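Local structure of methyltransferase (Streptococcus mutans, 2B78) at residues Met1-Val6 against Asp41-Leu46; Asn33-Leu38 against Leu46-Leu51; Asp198-Arg203 against Gln361-Phe366; Ile328-Ala333 against Asn376-Phe381. The protein is a putative S-adenosylmethionine-dependent methyltransferase with a PUA-like and a Rossmann-type domain, and probably acts on RNA. One frame throughout, in Å; residues are numbered along the deposited sequence.

Contact 1 (Met1-Val6 against Asp41-Leu46); sequences MIKLMV and DADIFL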
loop_
_atom_site.group_PDB
_atom_site.type_symbol
_atom_site.label_atom_id
_atom_site.label_comp_id
_atom_site.label_asym_id
_atom_site.label_seq_id
_atom_site.Cartn_x
_atom_site.Cartn_y
_atom_site.Cartn_z
ATOM N N MET A 1 -21.768 0.325 -27.413
ATOM C CA MET A 1 -22.438 1.406 -26.638
ATOM C C MET A 1 -21.923 2.781 -27.034
ATOM O O MET A 1 -22.159 3.242 -28.150
ATOM C CB MET A 1 -22.220 1.185 -25.141
ATOM C CG MET A 1 -23.047 0.050 -24.584
ATOM S SD MET A 1 -24.779 0.285 -25.057
ATOM C CE MET A 1 -24.867 -0.691 -26.596
ATOM N N ILE A 2 -21.228 3.435 -26.110
ATOM C CA ILE A 2 -20.671 4.756 -26.370
ATOM C C ILE A 2 -19.264 4.621 -26.946
ATOM O O ILE A 2 -18.408 3.966 -26.358
ATOM C CB ILE A 2 -20.589 5.596 -25.077
ATOM C CG1 ILE A 2 -21.908 5.509 -24.313
ATOM C CG2 ILE A 2 -20.274 7.042 -25.419
ATOM C CD1 ILE A 2 -23.130 5.876 -25.135
ATOM N N LYS A 3 -19.044 5.233 -28.105
ATOM C CA LYS A 3 -17.748 5.216 -28.777
ATOM C C LYS A 3 -17.042 6.517 -28.407
ATOM O O LYS A 3 -17.423 7.600 -28.861
ATOM C CB LYS A 3 -17.951 5.128 -30.292
ATOM C CG LYS A 3 -16.763 5.551 -31.149
ATOM C CD LYS A 3 -17.191 5.678 -32.615
ATOM C CE LYS A 3 -16.149 6.390 -33.475
ATOM N NZ LYS A 3 -14.903 5.603 -33.675
ATOM N N LEU A 4 -16.019 6.405 -27.571
ATOM C CA LEU A 4 -15.269 7.566 -27.119
ATOM C C LEU A 4 -14.031 7.787 -27.976
ATOM O O LEU A 4 -13.151 6.926 -28.045
ATOM C CB LEU A 4 -14.865 7.371 -25.655
ATOM C CG LEU A 4 -14.136 8.490 -24.909
ATOM C CD1 LEU A 4 -14.979 9.761 -24.916
ATOM C CD2 LEU A 4 -13.865 8.037 -23.474
ATOM N N MET A 5 -13.970 8.933 -28.649
ATOM C CA MET A 5 -12.811 9.238 -29.481
ATOM C C MET A 5 -11.806 9.905 -28.553
ATOM O O MET A 5 -12.118 10.892 -27.888
ATOM C CB MET A 5 -13.194 10.179 -30.627
ATOM C CG MET A 5 -12.111 10.308 -31.691
ATOM S SD MET A 5 -12.637 11.300 -33.107
ATOM C CE MET A 5 -13.658 10.105 -33.977
ATOM N N VAL A 6 -10.598 9.361 -28.502
ATOM C CA VAL A 6 -9.580 9.888 -27.611
ATOM C C VAL A 6 -8.525 10.759 -28.281
ATOM O O VAL A 6 -8.326 10.699 -29.490
ATOM C CB VAL A 6 -8.896 8.732 -26.862
ATOM C CG1 VAL A 6 -9.963 7.881 -26.186
ATOM C CG2 VAL A 6 -8.076 7.883 -27.827
ATOM N N ASP A 41 -8.442 9.178 -33.313
ATOM C CA ASP A 41 -9.006 10.238 -34.151
ATOM C C ASP A 41 -9.196 9.760 -35.586
ATOM O O ASP A 41 -9.882 10.408 -36.382
ATOM C CB ASP A 41 -8.100 11.479 -34.138
ATOM C CG ASP A 41 -6.641 11.146 -34.405
ATOM O OD1 ASP A 41 -6.365 10.361 -35.338
ATOM O OD2 ASP A 41 -5.762 11.677 -33.683
ATOM N N ALA A 42 -8.585 8.624 -35.906
ATOM C CA ALA A 42 -8.682 8.035 -37.236
ATOM C C ALA A 42 -9.768 6.967 -37.244
ATOM O O ALA A 42 -9.871 6.176 -38.183
ATOM C CB ALA A 42 -7.342 7.425 -37.639
ATOM N N ASP A 43 -10.569 6.944 -36.183
ATOM C CA ASP A 43 -11.661 5.984 -36.054
ATOM C C ASP A 43 -11.194 4.541 -35.926
ATOM O O ASP A 43 -11.901 3.618 -36.339
ATOM C CB ASP A 43 -12.609 6.101 -37.246
ATOM C CG ASP A 43 -13.259 7.463 -37.335
ATOM O OD1 ASP A 43 -13.931 7.862 -36.360
ATOM O OD2 ASP A 43 -13.100 8.133 -38.381
ATOM N N ILE A 44 -10.007 4.343 -35.363
ATOM C CA ILE A 44 -9.480 2.996 -35.183
ATOM C C ILE A 44 -9.796 2.513 -33.769
ATOM O O ILE A 44 -9.668 3.266 -32.807
ATOM C CB ILE A 44 -7.954 2.947 -35.396
ATOM C CG1 ILE A 44 -7.594 3.546 -36.761
ATOM C CG2 ILE A 44 -7.463 1.513 -35.287
ATOM C CD1 ILE A 44 -8.273 2.879 -37.946
ATOM N N PHE A 45 -10.211 1.253 -33.654
ATOM C CA PHE A 45 -10.561 0.669 -32.361
ATOM C C PHE A 45 -9.334 0.483 -31.475
ATOM O O PHE A 45 -8.379 -0.191 -31.861
ATOM C CB PHE A 45 -11.251 -0.679 -32.573
ATOM C CG PHE A 45 -11.679 -1.349 -31.300
ATOM C CD1 PHE A 45 -12.633 -0.761 -30.476
ATOM C CD2 PHE A 45 -11.132 -2.572 -30.928
ATOM C CE1 PHE A 45 -13.037 -1.381 -29.298
ATOM C CE2 PHE A 45 -11.528 -3.204 -29.749
ATOM C CZ PHE A 45 -12.484 -2.605 -28.932
ATOM N N LEU A 46 -9.368 1.074 -30.282
ATOM C CA LEU A 46 -8.241 0.973 -29.353
ATOM C C LEU A 46 -8.519 0.061 -28.163
ATOM O O LEU A 46 -7.603 -0.276 -27.407
ATOM C CB LEU A 46 -7.848 2.367 -28.848
ATOM C CG LEU A 46 -7.365 3.375 -29.902
ATOM C CD1 LEU A 46 -7.210 4.744 -29.254
ATOM C CD2 LEU A 46 -6.043 2.910 -30.506
HETATM O O HOH W 1 -6.397 10.225 -31.372
#
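M5 lays its thioether over the backbone of D41, SD lying 3.9 Å from D41 CA. Its CG stands anti to the backbone N (chi1 -168°), and the bend at chi3 carries the terminal methyl on to D43, where CE comes within 3.3 Å of D43 OD1. The same carboxylate oxygen faces K3, whose extended chain turns only at chi4 and crosses the D43 side chain at about a right angle. NZ of K3 and OD1 of D43 are 3.6 Å apart, a long salt bridge; the lysine also makes a cation-pi contact with Y39. At the other end, CG2 of V6 meets CD1 of L46 at 3.6 Å, two methyls of obliquely crossing side chains, and L46 goes on to touch L14 of helix 8-16. Beside D41 a water joins the backbones: it donates to V6 O (2.7 Å) and accepts from D41 N (3.0 Å). Strand 2-5 pairs instead with strand 34-39, and the loop at 41-44 meets it through side chains and water. A long ion pair, a thioether and a single water suggest a loose surface association, made by side chains and one water-bridged backbone link.

Contact 2 (Asn33-Leu38 against Leu46-Leu51); sequences NQVVQL and LGTAYL
V36, L38, A49 and L51 share one face of the hairpin and form its apolar centre. CD1 of L38 rests on CB of A49 at 3.8 Å, while CG1 of V36 meets CD1 of L51 at 4.0 Å, the two side chains crossing at about a right angle. V36 puts CG1 anti to its carbonyl carbon (chi1 -58°), which turns that methyl to L51 and leaves CG2 over the A49 carbonyl. I2 and L4 of strand 2-5 and L14 of helix 8-16 add to this face. Beneath the side chains V36 and A49 form a hydrogen-bonded antiparallel pair: V36 N donates to A49 O at 2.7 Å and A49 N to V36 O at 3.0 Å, both nearly straight. L51 N reaches Q34 O at 2.9 Å, with an N-H...O angle of 166°. On the reverse face, CG1 of V35 touches CG2 of T48 at 3.8 Å, while Y50 swings its ring away to stack on F127 and bond through OH to G108 O. T48 OG1 bonds to K65 O. At the polar edge N33 sends ND2 to S126 OG, and at the far end L38 O takes a 2.7 Å bond from L46 N and a long, weak one from G47 N. L46 and G47 thus both face L38, a classic beta bulge; N33 and Q34 fit a G1 bulge at L51, though L51 O is less surely placed. The arrangement is a twisted antiparallel hairpin within the mixed sheet of the PUA-like domain.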
loop_
_atom_site.group_PDB
_atom_site.type_symbol
_atom_site.label_atom_id
_atom_site.label_comp_id
_atom_site.label_asym_id
_atom_site.label_seq_id
_atom_site.Cartn_x
_atom_site.Cartn_y
_atom_site.Cartn_z
ATOM N N ASN A 33 -19.377 6.055 -15.338
ATOM C CA ASN A 33 -19.929 4.781 -14.884
ATOM C C ASN A 33 -20.613 3.946 -15.952
ATOM O O ASN A 33 -21.828 3.760 -15.935
ATOM C CB ASN A 33 -20.881 5.001 -13.712
ATOM C CG ASN A 33 -20.185 4.867 -12.371
ATOM O OD1 ASN A 33 -19.246 5.608 -12.064
ATOM N ND2 ASN A 33 -20.640 3.917 -11.564
ATOM N N GLN A 34 -19.819 3.430 -16.880
ATOM C CA GLN A 34 -20.344 2.601 -17.952
ATOM C C GLN A 34 -19.177 2.082 -18.767
ATOM O O GLN A 34 -18.071 2.630 -18.700
ATOM C CB GLN A 34 -21.285 3.414 -18.850
ATOM C CG GLN A 34 -20.648 4.648 -19.484
ATOM C CD GLN A 34 -21.630 5.466 -20.311
ATOM O OE1 GLN A 34 -22.128 5.013 -21.346
ATOM N NE2 GLN A 34 -21.920 6.677 -19.851
ATOM N N VAL A 35 -19.419 1.012 -19.511
ATOM C CA VAL A 35 -18.394 0.437 -20.368
ATOM C C VAL A 35 -18.423 1.244 -21.662
ATOM O O VAL A 35 -19.497 1.634 -22.127
ATOM C CB VAL A 35 -18.699 -1.045 -20.679
ATOM C CG1 VAL A 35 -17.672 -1.600 -21.654
ATOM C CG2 VAL A 35 -18.690 -1.856 -19.389
ATOM N N VAL A 36 -17.255 1.527 -22.226
ATOM C CA VAL A 36 -17.193 2.280 -23.470
ATOM C C VAL A 36 -16.172 1.628 -24.379
ATOM O O VAL A 36 -15.449 0.720 -23.962
ATOM C CB VAL A 36 -16.780 3.759 -23.239
ATOM C CG1 VAL A 36 -17.769 4.440 -22.290
ATOM C CG2 VAL A 36 -15.357 3.833 -22.677
ATOM N N GLN A 37 -16.138 2.073 -25.629
ATOM C CA GLN A 37 -15.174 1.564 -26.585
ATOM C C GLN A 37 -14.341 2.767 -26.974
ATOM O O GLN A 37 -14.878 3.789 -27.401
ATOM C CB GLN A 37 -15.863 1.001 -27.824
ATOM C CG GLN A 37 -16.810 -0.150 -27.551
ATOM C CD GLN A 37 -17.309 -0.777 -28.837
ATOM O OE1 GLN A 37 -17.798 -0.080 -29.732
ATOM N NE2 GLN A 37 -17.186 -2.100 -28.940
ATOM N N LEU A 38 -13.031 2.645 -26.810
ATOM C CA LEU A 38 -12.115 3.729 -27.130
ATOM C C LEU A 38 -11.661 3.670 -28.578
ATOM O O LEU A 38 -11.283 2.607 -29.071
ATOM C CB LEU A 38 -10.890 3.650 -26.222
ATOM C CG LEU A 38 -11.213 3.576 -24.729
ATOM C CD1 LEU A 38 -9.924 3.492 -23.934
ATOM C CD2 LEU A 38 -12.024 4.799 -24.323
ATOM N N LEU A 46 -9.368 1.074 -30.282
ATOM C CA LEU A 46 -8.241 0.973 -29.353
ATOM C C LEU A 46 -8.519 0.061 -28.163
ATOM O O LEU A 46 -7.603 -0.276 -27.407
ATOM C CB LEU A 46 -7.848 2.367 -28.848
ATOM C CG LEU A 46 -7.365 3.375 -29.902
ATOM C CD1 LEU A 46 -7.210 4.744 -29.254
ATOM C CD2 LEU A 46 -6.043 2.910 -30.506
ATOM N N GLY A 47 -9.776 -0.324 -27.970
ATOM C CA GLY A 47 -10.075 -1.222 -26.867
ATOM C C GLY A 47 -11.354 -0.983 -26.102
ATOM O O GLY A 47 -12.076 -0.011 -26.337
ATOM N N THR A 48 -11.626 -1.891 -25.169
ATOM C CA THR A 48 -12.808 -1.827 -24.319
ATOM C C THR A 48 -12.363 -1.239 -22.991
ATOM O O THR A 48 -11.294 -1.582 -22.496
ATOM C CB THR A 48 -13.388 -3.245 -24.091
ATOM O OG1 THR A 48 -13.768 -3.810 -25.353
ATOM C CG2 THR A 48 -14.608 -3.198 -23.169
ATOM N N ALA A 49 -13.167 -0.350 -22.417
ATOM C CA ALA A 49 -12.810 0.267 -21.145
ATOM C C ALA A 49 -14.049 0.609 -20.334
ATOM O O ALA A 49 -15.170 0.495 -20.825
ATOM C CB ALA A 49 -11.996 1.535 -21.401
ATOM N N TYR A 50 -13.849 1.017 -19.084
ATOM C CA TYR A 50 -14.976 1.422 -18.261
ATOM C C TYR A 50 -14.642 2.755 -17.611
ATOM O O TYR A 50 -13.483 3.038 -17.293
ATOM C CB TYR A 50 -15.338 0.347 -17.212
ATOM C CG TYR A 50 -14.501 0.282 -15.944
ATOM C CD1 TYR A 50 -14.594 1.268 -14.961
ATOM C CD2 TYR A 50 -13.656 -0.803 -15.703
ATOM C CE1 TYR A 50 -13.868 1.175 -13.767
ATOM C CE2 TYR A 50 -12.927 -0.910 -14.507
ATOM C CZ TYR A 50 -13.039 0.080 -13.547
ATOM O OH TYR A 50 -12.343 -0.024 -12.363
ATOM N N LEU A 51 -15.663 3.587 -17.447
ATOM C CA LEU A 51 -15.486 4.893 -16.843
ATOM C C LEU A 51 -16.037 4.924 -15.430
ATOM O O LEU A 51 -17.094 4.370 -15.154
ATOM C CB LEU A 51 -16.195 5.970 -17.673
ATOM C CG LEU A 51 -15.776 6.143 -19.133
ATOM C CD1 LEU A 51 -16.596 7.262 -19.762
ATOM C CD2 LEU A 51 -14.290 6.462 -19.208
#

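Contact 3 (Asp198-Arg203 against Gln361-Phe366); sequences DQRQVR and QLPSDF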
loop_
_atom_site.group_PDB
_atom_site.type_symbol
_atom_site.label_atom_id
_atom_site.label_comp_id
_atom_site.label_asym_id
_atom_site.label_seq_id
_atom_site.Cartn_x
_atom_site.Cartn_y
_atom_site.Cartn_z
ATOM N N ASP A 198 2.152 -4.188 1.829
ATOM C CA ASP A 198 3.149 -3.788 0.841
ATOM C C ASP A 198 4.529 -3.486 1.424
ATOM O O ASP A 198 5.512 -3.447 0.695
ATOM C CB ASP A 198 2.653 -2.596 0.001
ATOM C CG ASP A 198 2.153 -1.434 0.845
ATOM O OD1 ASP A 198 2.805 -1.083 1.842
ATOM O OD2 ASP A 198 1.097 -0.862 0.488
ATOM N N GLN A 199 4.624 -3.292 2.735
ATOM C CA GLN A 199 5.928 -3.013 3.348
ATOM C C GLN A 199 6.624 -4.262 3.897
ATOM O O GLN A 199 7.581 -4.170 4.688
ATOM C CB GLN A 199 5.755 -1.977 4.459
ATOM C CG GLN A 199 5.070 -0.723 3.954
ATOM C CD GLN A 199 4.847 0.317 5.024
ATOM O OE1 GLN A 199 4.197 0.055 6.040
ATOM N NE2 GLN A 199 5.378 1.523 4.798
ATOM N N ARG A 200 6.156 -5.425 3.455
ATOM C CA ARG A 200 6.697 -6.708 3.911
ATOM C C ARG A 200 8.200 -6.871 3.767
ATOM O O ARG A 200 8.855 -7.422 4.644
ATOM C CB ARG A 200 6.024 -7.861 3.168
ATOM C CG ARG A 200 6.621 -9.231 3.499
ATOM C CD ARG A 200 5.822 -10.357 2.855
ATOM N NE ARG A 200 5.929 -10.323 1.404
ATOM C CZ ARG A 200 5.004 -9.847 0.573
ATOM N NH1 ARG A 200 3.865 -9.353 1.030
ATOM N NH2 ARG A 200 5.236 -9.862 -0.729
ATOM N N GLN A 201 8.751 -6.417 2.652
ATOM C CA GLN A 201 10.180 -6.593 2.442
ATOM C C GLN A 201 11.004 -5.620 3.281
ATOM O O GLN A 201 12.164 -5.882 3.568
ATOM C CB GLN A 201 10.494 -6.493 0.943
ATOM C CG GLN A 201 9.621 -7.474 0.135
ATOM C CD GLN A 201 9.981 -7.559 -1.331
ATOM O OE1 GLN A 201 10.680 -6.700 -1.870
ATOM N NE2 GLN A 201 9.483 -8.594 -1.996
ATOM N N VAL A 202 10.400 -4.512 3.699
ATOM C CA VAL A 202 11.112 -3.552 4.538
ATOM C C VAL A 202 11.171 -4.161 5.936
ATOM O O VAL A 202 12.202 -4.089 6.617
ATOM C CB VAL A 202 10.387 -2.186 4.610
ATOM C CG1 VAL A 202 11.216 -1.214 5.433
ATOM C CG2 VAL A 202 10.170 -1.622 3.208
ATOM N N ARG A 203 10.056 -4.756 6.368
ATOM C CA ARG A 203 10.012 -5.407 7.672
ATOM C C ARG A 203 10.955 -6.611 7.663
ATOM O O ARG A 203 11.553 -6.933 8.684
ATOM C CB ARG A 203 8.588 -5.845 8.027
ATOM C CG ARG A 203 7.685 -4.692 8.461
ATOM C CD ARG A 203 6.336 -5.172 8.976
ATOM N NE ARG A 203 5.511 -5.746 7.909
ATOM C CZ ARG A 203 4.690 -5.042 7.137
ATOM N NH1 ARG A 203 4.571 -3.732 7.311
ATOM N NH2 ARG A 203 3.991 -5.649 6.189
ATOM N N GLN A 361 10.518 -0.706 -3.437
ATOM C CA GLN A 361 9.176 -0.308 -3.822
ATOM C C GLN A 361 8.249 -1.503 -3.657
ATOM O O GLN A 361 8.559 -2.416 -2.890
ATOM C CB GLN A 361 9.167 0.247 -5.250
ATOM C CG GLN A 361 10.076 1.482 -5.395
ATOM C CD GLN A 361 9.740 2.357 -6.588
ATOM O OE1 GLN A 361 8.718 3.055 -6.601
ATOM N NE2 GLN A 361 10.598 2.330 -7.598
ATOM N N LEU A 362 7.125 -1.512 -4.359
ATOM C CA LEU A 362 6.164 -2.599 -4.193
ATOM C C LEU A 362 6.698 -3.997 -4.438
ATOM O O LEU A 362 7.460 -4.240 -5.381
ATOM C CB LEU A 362 4.933 -2.372 -5.080
ATOM C CG LEU A 362 4.048 -1.162 -4.756
ATOM C CD1 LEU A 362 2.948 -1.089 -5.781
ATOM C CD2 LEU A 362 3.464 -1.263 -3.339
ATOM N N PRO A 363 6.314 -4.940 -3.564
ATOM C CA PRO A 363 6.729 -6.340 -3.668
ATOM C C PRO A 363 5.879 -7.000 -4.764
ATOM O O PRO A 363 4.805 -6.493 -5.110
ATOM C CB PRO A 363 6.477 -6.872 -2.257
ATOM C CG PRO A 363 5.295 -6.074 -1.817
ATOM C CD PRO A 363 5.658 -4.682 -2.269
ATOM N N SER A 364 6.363 -8.114 -5.314
ATOM C CA SER A 364 5.693 -8.809 -6.418
ATOM C C SER A 364 4.195 -9.094 -6.317
ATOM O O SER A 364 3.507 -9.165 -7.352
ATOM C CB SER A 364 6.421 -10.119 -6.710
ATOM O OG SER A 364 6.305 -10.992 -5.607
ATOM N N ASP A 365 3.682 -9.276 -5.104
ATOM C CA ASP A 365 2.254 -9.544 -4.954
ATOM C C ASP A 365 1.443 -8.283 -5.204
ATOM O O ASP A 365 0.295 -8.351 -5.638
ATOM C CB ASP A 365 1.937 -10.157 -3.581
ATOM C CG ASP A 365 2.454 -9.334 -2.423
ATOM O OD1 ASP A 365 3.572 -8.795 -2.523
ATOM O OD2 ASP A 365 1.744 -9.258 -1.393
ATOM N N PHE A 366 2.027 -7.126 -4.921
ATOM C CA PHE A 366 1.345 -5.867 -5.209
ATOM C C PHE A 366 1.805 -5.564 -6.634
ATOM O O PHE A 366 2.559 -4.617 -6.877
ATOM C CB PHE A 366 1.800 -4.777 -4.233
ATOM C CG PHE A 366 1.099 -4.828 -2.897
ATOM C CD1 PHE A 366 0.102 -3.905 -2.591
ATOM C CD2 PHE A 366 1.427 -5.801 -1.956
ATOM C CE1 PHE A 366 -0.557 -3.950 -1.364
ATOM C CE2 PHE A 366 0.773 -5.858 -0.724
ATOM C CZ PHE A 366 -0.223 -4.927 -0.429
HETATM O O HOH W 2 9.073 -8.988 -4.740
HETATM O O HOH W 3 10.256 -3.624 -1.107
#
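The first turn of helix 200-210, with Q199 at its N-cap position, faces an irregular segment that closes in a type I turn from P363 to F366, its F366 N to P363 O bond being 2.9 Å. R200 reaches across to D365 with two nitrogens, end-on: NH2 to OD1 at 2.7 Å, nearly straight at 172°, and NH1 to OD2 at 3.2 Å. OD1 lies in the guanidinium plane, yet the arginine comes at the carboxylate from above, the two planes being 58° apart. An otherwise extended R200 chain bends at chi3 (67°) to deliver this grip, and a further bond from R98 N to D365 OD2 helps fix the acid. CB of D198 sits squarely over one face of the F366 ring, 3.6 Å from its centroid, a CH-pi contact, and is also touched by CD2 of L362. P363 lies between the two: its CB is 3.6 Å from R200 NH2, and its CD presses on D198 O. The Q201 amide lies against P363 CB and reaches two waters, one shared with S364 N and the other with Q361 O. Helix 225-232 packs on the Q199, V202 and R203 side chains, while helix 86-90 touches R200 and D365, placing the contact between helices 200-210 and 86-90, with strand 96-101 beside F366.

Contact 4 (Ile328-Ala333 against Asn376-Phe381); sequences IASTNA and NYLKVF
Strands 328-331 and 379-381 run antiparallel, their axes 4.5 Å apart at 172°, with A329-F381 and T331-K379 as hydrogen-bonded pairs and S330-V380 between them. A329 N to F381 O and F381 N to A329 O are both 2.8 Å. CG2 of I328 meets CG1 of V380 at 3.6 Å, and the other valine methyl lies against S330, whose OG bonds to D292. On the opposite face T331 and K379 run side by side, pointing the same way. Bends at chi3 and chi4 curl the lysine back, so that NZ donates to Y377 O at 2.7 Å, from above the carbonyl plane. T331 OG1, accepting from A333 N, forms an ST turn where the strand ends. There N332 lies alongside L378, and its OD1 meets the Y377 ring at the edge, in the ring plane, 3.5 Å from CE1. Y377 OH bonds to D198. The chemistry is thus uneven: four backbone bonds, one of them bent, join the strands, while where the pairing ends a lysine, probably charged, bonds Y377 O and, weakly, A333 O and M336 O; N332 OD1, with no polar partner in the model, is probably buried at some cost.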
loop_
_atom_site.group_PDB
_atom_site.type_symbol
_atom_site.label_atom_id
_atom_site.label_comp_id
_atom_site.label_asym_id
_atom_site.label_seq_id
_atom_site.Cartn_x
_atom_site.Cartn_y
_atom_site.Cartn_z
ATOM N N ILE A 328 15.069 5.738 7.339
ATOM C CA ILE A 328 14.316 4.909 6.408
ATOM C C ILE A 328 13.111 5.788 6.096
ATOM O O ILE A 328 12.198 5.918 6.908
ATOM C CB ILE A 328 13.881 3.592 7.067
ATOM C CG1 ILE A 328 15.124 2.762 7.384
ATOM C CG2 ILE A 328 12.951 2.801 6.135
ATOM C CD1 ILE A 328 14.840 1.448 8.079
ATOM N N ALA A 329 13.156 6.446 4.939
ATOM C CA ALA A 329 12.086 7.346 4.509
ATOM C C ALA A 329 11.122 6.622 3.593
ATOM O O ALA A 329 11.461 6.270 2.451
ATOM C CB ALA A 329 12.675 8.567 3.783
ATOM N N SER A 330 9.909 6.426 4.096
ATOM C CA SER A 330 8.870 5.724 3.371
ATOM C C SER A 330 7.649 6.587 3.065
ATOM O O SER A 330 7.349 7.554 3.770
ATOM C CB SER A 330 8.444 4.492 4.179
ATOM O OG SER A 330 7.196 3.996 3.749
ATOM N N THR A 331 6.957 6.244 1.988
ATOM C CA THR A 331 5.744 6.958 1.599
ATOM C C THR A 331 4.964 6.083 0.637
ATOM O O THR A 331 5.558 5.358 -0.169
ATOM C CB THR A 331 6.047 8.315 0.903
ATOM O OG1 THR A 331 4.809 8.962 0.568
ATOM C CG2 THR A 331 6.846 8.105 -0.379
ATOM N N ASN A 332 3.638 6.135 0.740
ATOM C CA ASN A 332 2.760 5.362 -0.140
ATOM C C ASN A 332 1.994 6.325 -1.040
ATOM O O ASN A 332 1.019 5.933 -1.685
ATOM C CB ASN A 332 1.745 4.540 0.668
ATOM C CG ASN A 332 2.330 3.263 1.239
ATOM O OD1 ASN A 332 2.881 2.436 0.509
ATOM N ND2 ASN A 332 2.197 3.085 2.548
ATOM N N ALA A 333 2.439 7.582 -1.080
ATOM C CA ALA A 333 1.788 8.619 -1.890
ATOM C C ALA A 333 1.908 8.338 -3.383
ATOM O O ALA A 333 2.989 8.480 -3.959
ATOM C CB ALA A 333 2.386 9.977 -1.574
ATOM N N ASN A 376 3.585 2.040 -9.291
ATOM C CA ASN A 376 4.433 1.599 -8.191
ATOM C C ASN A 376 4.503 2.727 -7.160
ATOM O O ASN A 376 5.498 3.460 -7.079
ATOM C CB ASN A 376 5.834 1.259 -8.715
ATOM C CG ASN A 376 6.562 0.314 -7.802
ATOM O OD1 ASN A 376 6.195 0.192 -6.638
ATOM N ND2 ASN A 376 7.600 -0.362 -8.310
ATOM N N TYR A 377 3.455 2.833 -6.346
ATOM C CA TYR A 377 3.332 3.901 -5.364
ATOM C C TYR A 377 4.215 3.888 -4.120
ATOM O O TYR A 377 4.490 4.944 -3.548
ATOM C CB TYR A 377 1.866 4.023 -4.939
ATOM C CG TYR A 377 1.300 2.793 -4.257
ATOM C CD1 TYR A 377 1.536 2.557 -2.907
ATOM C CD2 TYR A 377 0.507 1.877 -4.959
ATOM C CE1 TYR A 377 1.001 1.452 -2.267
ATOM C CE2 TYR A 377 -0.035 0.756 -4.319
ATOM C CZ TYR A 377 0.216 0.557 -2.974
ATOM O OH TYR A 377 -0.323 -0.529 -2.317
ATOM N N LEU A 378 4.655 2.713 -3.689
ATOM C CA LEU A 378 5.492 2.647 -2.502
ATOM C C LEU A 378 6.917 3.053 -2.848
ATOM O O LEU A 378 7.470 2.622 -3.857
ATOM C CB LEU A 378 5.476 1.230 -1.920
ATOM C CG LEU A 378 6.303 0.933 -0.667
ATOM C CD1 LEU A 378 5.805 1.776 0.505
ATOM C CD2 LEU A 378 6.179 -0.536 -0.324
ATOM N N LYS A 379 7.497 3.906 -2.012
ATOM C CA LYS A 379 8.869 4.359 -2.204
ATOM C C LYS A 379 9.516 4.389 -0.832
ATOM O O LYS A 379 9.053 5.100 0.060
ATOM C CB LYS A 379 8.889 5.756 -2.823
ATOM C CG LYS A 379 8.391 5.801 -4.255
ATOM C CD LYS A 379 8.103 7.211 -4.704
ATOM C CE LYS A 379 6.701 7.630 -4.300
ATOM N NZ LYS A 379 5.684 6.846 -5.054
ATOM N N VAL A 380 10.566 3.598 -0.645
ATOM C CA VAL A 380 11.248 3.570 0.641
ATOM C C VAL A 380 12.735 3.726 0.410
ATOM O O VAL A 380 13.366 2.889 -0.249
ATOM C CB VAL A 380 10.978 2.251 1.404
ATOM C CG1 VAL A 380 11.575 2.326 2.804
ATOM C CG2 VAL A 380 9.472 2.000 1.486
ATOM N N PHE A 381 13.286 4.814 0.942
ATOM C CA PHE A 381 14.704 5.112 0.810
ATOM C C PHE A 381 15.438 4.862 2.112
ATOM O O PHE A 381 15.012 5.328 3.169
ATOM C CB PHE A 381 14.902 6.579 0.424
ATOM C CG PHE A 381 14.785 6.847 -1.047
ATOM C CD1 PHE A 381 15.704 6.305 -1.939
ATOM C CD2 PHE A 381 13.780 7.676 -1.534
ATOM C CE1 PHE A 381 15.627 6.588 -3.305
ATOM C CE2 PHE A 381 13.689 7.969 -2.898
ATOM C CZ PHE A 381 14.622 7.421 -3.787
#

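From the N terminus, contact 1 closes a loop of 34 residues, bringing segment 41-46 back to strand 2-5. Contact 2 crosses it, its segment 33-38 lying between the two segments of contact 1; both share L46, and strand 34-39 stands between strands 2-5 and 45-54 in the PUA-like sheet. The later pair follows in series, the nearest atoms of contacts 2 and 4 being about 15 Å apart. Contact 3 spans the longest loop, from 198-203 to 361-366, and contact 4 crosses it by joining 328-333 to 376-381. They meet where N376 bonds to L362 N and Y377 to D198, tying helix 200-210 and the 361-366 loop to the antiparallel end of the methyltransferase sheet.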